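Local coordinates for mandelate racemase/muconate lactonizing enzyme-like protein (Roseovarius sp. TM1035, PDB 3RCY) that belongs to the enolase superfamily, binds magnesium, and probably abstracts the proton beside a substrate carboxylate, by analogy with mandelate racemase and muconate lactonizing enzyme, at residues A298-L312 against F325-I338. Residues are numbered along the deposited sequence; the frame is centred on the assembly and turned at random.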
ATOM      1  N   ALA A 298     -21.954  14.070   6.438  1.00 10.08           N
ATOM      2  CA  ALA A 298     -21.403  14.754   7.616  1.00  9.96           C
ATOM      3  C   ALA A 298     -20.850  13.770   8.648  1.00  9.91           C
ATOM      4  O   ALA A 298     -19.782  14.010   9.217  1.00 10.33           O
ATOM      5  CB  ALA A 298     -22.454  15.680   8.264  1.00  9.47           C
ATOM      6  N   ALA A 299     -21.573  12.672   8.884  1.00 10.04           N
ATOM      7  CA  ALA A 299     -21.128  11.634   9.826  1.00 10.56           C
ATOM      8  C   ALA A 299     -19.862  10.937   9.335  1.00 10.81           C
ATOM      9  O   ALA A 299     -18.968  10.629  10.131  1.00 10.58           O
ATOM     10  CB  ALA A 299     -22.230  10.619  10.070  1.00 10.87           C
ATOM     11  N   MET A 300     -19.791  10.682   8.029  1.00 11.13           N
ATOM     12  CA  MET A 300     -18.569  10.163   7.411  1.00 12.14           C
ATOM     13  C   MET A 300     -17.384  11.109   7.615  1.00 11.72           C
ATOM     14  O   MET A 300     -16.291  10.673   8.003  1.00 11.57           O
ATOM     15  CB  MET A 300     -18.795   9.897   5.922  1.00 13.26           C
ATOM     16  CG  MET A 300     -19.717   8.728   5.689  1.00 18.39           C
ATOM     17  SD  MET A 300     -20.433   8.730   4.050  1.00 15.27           S
ATOM     18  CE  MET A 300     -21.870   7.711   4.382  1.00 18.72           C
ATOM     19  N   ALA A 301     -17.600  12.400   7.374  1.00 11.07           N
ATOM     20  CA  ALA A 301     -16.554  13.395   7.637  1.00 10.94           C
ATOM     21  C   ALA A 301     -16.061  13.369   9.093  1.00 10.82           C
ATOM     22  O   ALA A 301     -14.859  13.533   9.348  1.00 10.97           O
ATOM     23  CB  ALA A 301     -17.030  14.788   7.246  1.00 10.76           C
ATOM     24  N   GLU A 302     -16.983  13.161  10.038  1.00 10.67           N
ATOM     25  CA  GLU A 302     -16.618  13.047  11.455  1.00 10.75           C
ATOM     26  C   GLU A 302     -15.533  12.012  11.710  1.00 10.94           C
ATOM     27  O   GLU A 302     -14.592  12.287  12.456  1.00 10.89           O
ATOM     28  CB  GLU A 302     -17.824  12.723  12.339  1.00 10.93           C
ATOM     29  CG  GLU A 302     -18.803  13.864  12.567  1.00 14.08           C
ATOM     30  CD  GLU A 302     -19.763  13.537  13.697  1.00 12.29           C
ATOM     31  OE1 GLU A 302     -19.314  13.521  14.863  1.00 14.85           O
ATOM     32  OE2 GLU A 302     -20.952  13.274  13.427  1.00 14.20           O
ATOM     33  N   VAL A 303     -15.657  10.828  11.100  1.00 10.85           N
ATOM     34  CA  VAL A 303     -14.684   9.750  11.335  1.00 11.44           C
ATOM     35  C   VAL A 303     -13.384   9.900  10.534  1.00 12.22           C
ATOM     36  O   VAL A 303     -12.496   9.041  10.602  1.00 12.77           O
ATOM     37  CB  VAL A 303     -15.285   8.330  11.162  1.00 11.14           C
ATOM     38  CG1 VAL A 303     -16.431   8.128  12.155  1.00 14.05           C
ATOM     39  CG2 VAL A 303     -15.747   8.079   9.725  1.00 13.58           C
ATOM     40  N   TYR A 304     -13.285  10.993   9.784  1.00 11.84           N
ATOM     41  CA  TYR A 304     -12.025  11.401   9.161  1.00 11.77           C
ATOM     42  C   TYR A 304     -11.496  12.682   9.797  1.00 12.21           C
ATOM     43  O   TYR A 304     -10.523  13.243   9.309  1.00 12.56           O
ATOM     44  CB  TYR A 304     -12.191  11.588   7.644  1.00 11.12           C
ATOM     45  CG  TYR A 304     -12.253  10.272   6.910  1.00 14.49           C
ATOM     46  CD1 TYR A 304     -13.449   9.572   6.813  1.00 10.59           C
ATOM     47  CD2 TYR A 304     -11.101   9.698   6.367  1.00 10.92           C
ATOM     48  CE1 TYR A 304     -13.514   8.337   6.172  1.00 14.72           C
ATOM     49  CE2 TYR A 304     -11.150   8.458   5.717  1.00 14.61           C
ATOM     50  CZ  TYR A 304     -12.361   7.785   5.625  1.00 11.27           C
ATOM     51  OH  TYR A 304     -12.443   6.567   4.980  1.00 14.58           O
ATOM     52  N   ASN A 305     -12.132  13.123  10.887  1.00 12.26           N
ATOM     53  CA  ASN A 305     -11.798  14.401  11.547  1.00 12.15           C
ATOM     54  C   ASN A 305     -11.818  15.533  10.516  1.00 12.18           C
ATOM     55  O   ASN A 305     -10.921  16.399  10.465  1.00 12.46           O
ATOM     56  CB  ASN A 305     -10.448  14.307  12.279  1.00 12.79           C
ATOM     57  CG  ASN A 305     -10.219  15.456  13.265  1.00 15.63           C
ATOM     58  OD1 ASN A 305     -11.166  16.099  13.731  1.00 13.63           O
ATOM     59  ND2 ASN A 305      -8.957  15.718  13.576  1.00 13.13           N
ATOM     60  N   ALA A 306     -12.859  15.494   9.689  1.00 11.80           N
ATOM     61  CA  ALA A 306     -13.042  16.405   8.563  1.00 11.41           C
ATOM     62  C   ALA A 306     -14.312  17.215   8.807  1.00 11.26           C
ATOM     63  O   ALA A 306     -15.124  16.848   9.659  1.00 11.28           O
ATOM     64  CB  ALA A 306     -13.145  15.611   7.265  1.00 11.00           C
ATOM     65  N   GLN A 307     -14.486  18.310   8.068  1.00 11.49           N
ATOM     66  CA  GLN A 307     -15.600  19.229   8.304  1.00 11.56           C
ATOM     67  C   GLN A 307     -16.428  19.549   7.065  1.00 12.00           C
ATOM     68  O   GLN A 307     -15.976  19.359   5.936  1.00 12.26           O
ATOM     69  CB  GLN A 307     -15.094  20.528   8.932  1.00 12.10           C
ATOM     70  CG  GLN A 307     -14.515  20.332  10.329  1.00 14.36           C
ATOM     71  CD  GLN A 307     -14.415  21.611  11.105  1.00 12.45           C
ATOM     72  OE1 GLN A 307     -13.806  22.588  10.659  1.00 14.63           O
ATOM     73  NE2 GLN A 307     -14.998  21.613  12.295  1.00 14.92           N
ATOM     74  N   MET A 308     -17.642  20.038   7.303  1.00 11.70           N
ATOM     75  CA  MET A 308     -18.548  20.444   6.240  1.00 11.76           C
ATOM     76  C   MET A 308     -18.539  21.971   6.070  1.00 11.69           C
ATOM     77  O   MET A 308     -18.457  22.729   7.051  1.00 11.89           O
ATOM     78  CB  MET A 308     -19.975  19.962   6.533  1.00 11.94           C
ATOM     79  CG  MET A 308     -20.100  18.464   6.845  1.00 12.93           C
ATOM     80  SD  MET A 308     -19.560  17.363   5.519  1.00 13.25           S
ATOM     81  CE  MET A 308     -20.763  17.702   4.235  1.00 12.59           C
ATOM     82  N   ALA A 309     -18.610  22.411   4.822  1.00 10.87           N
ATOM     83  CA  ALA A 309     -18.818  23.822   4.516  1.00 10.60           C
ATOM     84  C   ALA A 309     -19.798  23.909   3.345  1.00 11.06           C
ATOM     85  O   ALA A 309     -19.373  23.974   2.195  1.00 10.92           O
ATOM     86  CB  ALA A 309     -17.483  24.510   4.192  1.00 10.02           C
ATOM     87  N   PRO A 310     -21.120  23.877   3.638  1.00 12.59           N
ATOM     88  CA  PRO A 310     -22.170  23.814   2.613  1.00 13.30           C
ATOM     89  C   PRO A 310     -22.021  24.895   1.537  1.00 13.50           C
ATOM     90  O   PRO A 310     -21.862  26.076   1.852  1.00 13.57           O
ATOM     91  CB  PRO A 310     -23.460  24.024   3.416  1.00 13.74           C
ATOM     92  CG  PRO A 310     -23.123  23.531   4.791  1.00 16.42           C
ATOM     93  CD  PRO A 310     -21.690  23.932   5.000  1.00 13.13           C
ATOM     94  N   HIS A 311     -22.048  24.464   0.283  1.00 13.04           N
ATOM     95  CA  HIS A 311     -21.905  25.346  -0.870  1.00 13.05           C
ATOM     96  C   HIS A 311     -23.134  26.220  -1.063  1.00 13.14           C
ATOM     97  O   HIS A 311     -24.261  25.763  -0.859  1.00 13.33           O
ATOM     98  CB  HIS A 311     -21.710  24.502  -2.141  1.00 13.42           C
ATOM     99  CG  HIS A 311     -21.563  25.312  -3.393  1.00 14.20           C
ATOM    100  ND1 HIS A 311     -22.610  25.549  -4.258  1.00 14.32           N
ATOM    101  CD2 HIS A 311     -20.490  25.953  -3.919  1.00 14.34           C
ATOM    102  CE1 HIS A 311     -22.185  26.280  -5.276  1.00 14.79           C
ATOM    103  NE2 HIS A 311     -20.901  26.538  -5.092  1.00 14.53           N
ATOM    104  N   LEU A 312     -22.913  27.469  -1.465  1.00 12.86           N
ATOM    105  CA  LEU A 312     -24.003  28.305  -1.959  1.00 12.82           C
ATOM    106  C   LEU A 312     -23.570  29.174  -3.130  1.00 13.34           C
ATOM    107  O   LEU A 312     -22.830  30.143  -2.960  1.00 13.22           O
ATOM    108  CB  LEU A 312     -24.617  29.188  -0.851  1.00 12.51           C
ATOM    109  CG  LEU A 312     -25.854  29.963  -1.355  1.00 14.82           C
ATOM    110  CD1 LEU A 312     -27.100  29.066  -1.435  1.00 12.80           C
ATOM    111  CD2 LEU A 312     -26.146  31.201  -0.531  1.00 12.98           C
ATOM    112  N   PHE A 325     -29.134  22.265   8.238  1.00 12.33           N
ATOM    113  CA  PHE A 325     -28.133  21.209   8.178  1.00 12.16           C
ATOM    114  C   PHE A 325     -26.956  21.561   9.094  1.00 12.11           C
ATOM    115  O   PHE A 325     -26.599  20.782   9.987  1.00 12.58           O
ATOM    116  CB  PHE A 325     -27.671  21.017   6.725  1.00 12.45           C
ATOM    117  CG  PHE A 325     -26.461  20.127   6.567  1.00 14.81           C
ATOM    118  CD1 PHE A 325     -26.530  18.766   6.859  1.00 12.72           C
ATOM    119  CD2 PHE A 325     -25.265  20.647   6.088  1.00 12.65           C
ATOM    120  CE1 PHE A 325     -25.414  17.943   6.703  1.00 14.81           C
ATOM    121  CE2 PHE A 325     -24.140  19.828   5.919  1.00 14.82           C
ATOM    122  CZ  PHE A 325     -24.223  18.469   6.237  1.00 12.47           C
ATOM    123  N   ALA A 326     -26.383  22.745   8.880  1.00 11.37           N
ATOM    124  CA  ALA A 326     -25.237  23.236   9.657  1.00 11.26           C
ATOM    125  C   ALA A 326     -25.525  23.347  11.155  1.00 11.64           C
ATOM    126  O   ALA A 326     -24.652  23.057  11.974  1.00 11.60           O
ATOM    127  CB  ALA A 326     -24.787  24.579   9.122  1.00 10.84           C
ATOM    128  N   ALA A 327     -26.742  23.774  11.508  1.00 11.11           N
ATOM    129  CA  ALA A 327     -27.134  23.925  12.919  1.00 11.63           C
ATOM    130  C   ALA A 327     -27.064  22.600  13.691  1.00 12.13           C
ATOM    131  O   ALA A 327     -26.862  22.599  14.915  1.00 12.51           O
ATOM    132  CB  ALA A 327     -28.527  24.500  13.019  1.00 11.46           C
ATOM    133  N   SER A 328     -27.194  21.488  12.962  1.00 11.74           N
ATOM    134  CA  SER A 328     -27.375  20.158  13.558  1.00 12.23           C
ATOM    135  C   SER A 328     -26.125  19.277  13.589  1.00 12.73           C
ATOM    136  O   SER A 328     -26.167  18.169  14.137  1.00 13.80           O
ATOM    137  CB  SER A 328     -28.484  19.410  12.812  1.00 12.11           C
ATOM    138  OG  SER A 328     -28.012  18.951  11.548  1.00 14.43           O
ATOM    139  N   ILE A 329     -25.021  19.740  13.002  1.00 12.05           N
ATOM    140  CA  ILE A 329     -23.809  18.911  12.943  1.00 11.69           C
ATOM    141  C   ILE A 329     -22.677  19.441  13.826  1.00 12.19           C
ATOM    142  O   ILE A 329     -22.475  20.652  13.921  1.00 12.84           O
ATOM    143  CB  ILE A 329     -23.315  18.697  11.488  1.00 11.56           C
ATOM    144  CG1 ILE A 329     -22.897  20.036  10.851  1.00  8.91           C
ATOM    145  CG2 ILE A 329     -24.401  17.954  10.657  1.00  7.90           C
ATOM    146  CD1 ILE A 329     -22.144  19.898   9.539  1.00 11.48           C
ATOM    147  N   PRO A 330     -21.944  18.534  14.492  1.00 12.18           N
ATOM    148  CA  PRO A 330     -20.833  18.999  15.314  1.00 12.15           C
ATOM    149  C   PRO A 330     -19.633  19.436  14.479  1.00 11.89           C
ATOM    150  O   PRO A 330     -18.862  20.283  14.920  1.00 11.75           O
ATOM    151  CB  PRO A 330     -20.490  17.775  16.185  1.00 12.37           C
ATOM    152  CG  PRO A 330     -20.985  16.607  15.428  1.00 14.08           C
ATOM    153  CD  PRO A 330     -22.188  17.082  14.646  1.00 12.30           C
ATOM    154  N   ASN A 331     -19.509  18.903  13.265  1.00 11.95           N
ATOM    155  CA  ASN A 331     -18.351  19.190  12.409  1.00 11.49           C
ATOM    156  C   ASN A 331     -18.614  20.232  11.309  1.00 11.51           C
ATOM    157  O   ASN A 331     -18.237  20.045  10.148  1.00 11.99           O
ATOM    158  CB  ASN A 331     -17.750  17.883  11.836  1.00 10.33           C
ATOM    159  CG  ASN A 331     -18.763  17.059  11.028  1.00 12.71           C
ATOM    160  OD1 ASN A 331     -19.956  17.078  11.297  1.00  9.79           O
ATOM    161  ND2 ASN A 331     -18.270  16.312  10.055  1.00  9.37           N
ATOM    162  N   ILE A 332     -19.272  21.323  11.677  1.00 11.61           N
ATOM    163  CA  ILE A 332     -19.477  22.457  10.764  1.00 11.86           C
ATOM    164  C   ILE A 332     -18.242  23.346  10.779  1.00 12.53           C
ATOM    165  O   ILE A 332     -17.721  23.667  11.851  1.00 13.03           O
ATOM    166  CB  ILE A 332     -20.740  23.308  11.141  1.00 12.13           C
ATOM    167  CG1 ILE A 332     -20.987  24.434  10.120  1.00 14.71           C
ATOM    168  CG2 ILE A 332     -20.600  23.931  12.535  1.00 15.26           C
ATOM    169  CD1 ILE A 332     -21.252  23.956   8.695  1.00 11.98           C
ATOM    170  N   LEU A 333     -17.775  23.749   9.598  1.00 12.44           N
ATOM    171  CA  LEU A 333     -16.727  24.769   9.503  1.00 12.70           C
ATOM    172  C   LEU A 333     -17.361  26.152   9.318  1.00 13.22           C
ATOM    173  O   LEU A 333     -17.243  27.010  10.185  1.00 13.65           O
ATOM    174  CB  LEU A 333     -15.746  24.458   8.359  1.00 12.27           C
ATOM    175  CG  LEU A 333     -14.648  25.483   8.020  1.00 17.99           C
ATOM    176  CD1 LEU A 333     -13.799  25.918   9.247  1.00 12.02           C
ATOM    177  CD2 LEU A 333     -13.765  24.905   6.941  1.00 11.91           C
ATOM    178  N   MET A 334     -18.035  26.358   8.187  1.00 13.02           N
ATOM    179  CA  MET A 334     -18.701  27.628   7.898  1.00 13.55           C
ATOM    180  C   MET A 334     -19.720  27.470   6.762  1.00 13.19           C
ATOM    181  O   MET A 334     -19.678  26.476   6.030  1.00 13.13           O
ATOM    182  CB  MET A 334     -17.669  28.721   7.564  1.00 14.16           C
ATOM    183  CG  MET A 334     -16.736  28.389   6.391  1.00 16.38           C
ATOM    184  SD  MET A 334     -15.477  29.657   6.100  1.00 15.47           S
ATOM    185  CE  MET A 334     -14.294  29.330   7.410  1.00 16.52           C
ATOM    186  N   CYS A 335     -20.634  28.435   6.634  1.00 12.93           N
ATOM    187  CA  CYS A 335     -21.646  28.424   5.571  1.00 13.31           C
ATOM    188  C   CYS A 335     -21.433  29.555   4.586  1.00 13.61           C
ATOM    189  O   CYS A 335     -21.467  30.730   4.961  1.00 14.00           O
ATOM    190  CB  CYS A 335     -23.061  28.534   6.152  1.00 13.35           C
ATOM    191  SG  CYS A 335     -23.723  26.979   6.734  1.00 18.77           S
ATOM    192  N   GLU A 336     -21.224  29.198   3.322  1.00 13.76           N
ATOM    193  CA  GLU A 336     -21.184  30.171   2.226  1.00 13.86           C
ATOM    194  C   GLU A 336     -22.501  30.944   2.194  1.00 13.47           C
ATOM    195  O   GLU A 336     -23.562  30.357   2.354  1.00 12.79           O
ATOM    196  CB  GLU A 336     -20.965  29.434   0.897  1.00 14.50           C
ATOM    197  CG  GLU A 336     -20.575  30.315  -0.284  1.00 17.29           C
ATOM    198  CD  GLU A 336     -19.968  29.514  -1.444  1.00 15.70           C
ATOM    199  OE1 GLU A 336     -20.138  28.275  -1.488  1.00 17.21           O
ATOM    200  OE2 GLU A 336     -19.313  30.132  -2.317  1.00 18.36           O
ATOM    201  N   SER A 337     -22.417  32.258   1.986  1.00 14.20           N
ATOM    202  CA  SER A 337     -23.587  33.128   1.981  1.00 14.69           C
ATOM    203  C   SER A 337     -23.473  34.209   0.906  1.00 14.74           C
ATOM    204  O   SER A 337     -22.370  34.615   0.517  1.00 14.52           O
ATOM    205  CB  SER A 337     -23.788  33.768   3.364  1.00 14.94           C
ATOM    206  OG  SER A 337     -23.784  32.782   4.394  1.00 19.55           O
ATOM    207  N   ILE A 338     -24.625  34.659   0.418  1.00 14.98           N
ATOM    208  CA  ILE A 338     -24.685  35.702  -0.601  1.00 15.36           C
ATOM    209  C   ILE A 338     -25.683  36.758  -0.141  1.00 16.21           C
ATOM    210  O   ILE A 338     -26.876  36.469   0.052  1.00 16.32           O
ATOM    211  CB  ILE A 338     -25.100  35.150  -1.998  1.00 15.28           C
ATOM    212  CG1 ILE A 338     -24.214  33.962  -2.409  1.00 15.04           C
ATOM    213  CG2 ILE A 338     -25.041  36.278  -3.055  1.00 15.36           C
ATOM    214  CD1 ILE A 338     -24.645  33.265  -3.712  1.00 14.93           C
TER
HETATM  215  O   HOH W   1     -21.985  14.978  11.673  1.00 10.34           O
HETATM  216  O   HOH W   2     -16.414  23.662  14.262  1.00 30.38           O
HETATM  217  O   HOH W   3     -23.926  27.705   2.851  1.00 10.83           O
HETATM  218  O   HOH W   4     -20.927  32.115  -3.036  1.00 15.94           O
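Two consecutive beta-alpha units of the enolase-superfamily barrel meet where strand 307-308 runs parallel to the segment leading into strand 335-336, the two connected through helix 316-327. M308 forms the single bridge around I332: its N gives a hydrogen bond to N331 O (2.9 Å), and its O receives one from L333 N (2.8 Å). N331 suits the approach to strand 335-336 because its amide can serve two carbonyls. With CG set between backbone N and carbonyl carbon (chi1 58°), ND2 donates to A298 O (2.9 Å) in the last turn of helix 290-302 and, nearly straight at 166°, to A306 O, in the Schellman motif that ends the helix. Water 1 links N331 OD1 to E302 OE2, also salt-bridged to K296 of a second subunit. Behind the bridge, small A298 lets the helix approach F325 and I329, its CB touching both F325 CZ and I329 CG2; bent M308 lays CG on I329 CD1 (3.7 Å), and the compact P310 ring sets CG at the F325 edge, 3.8 Å from CD2. Farther along, E336 OE1 takes the L312 N-H (2.9 Å) from above the carboxylate plane and OE2 salt-bridges K166, holding the buried carboxylate at both oxygens close to H311, whose side chain lies about 4 Å from magnesium. Strand 307-308 pairs on its other side with 280-281, and 335-336 with 126-131, placing the contact where the barrel closes.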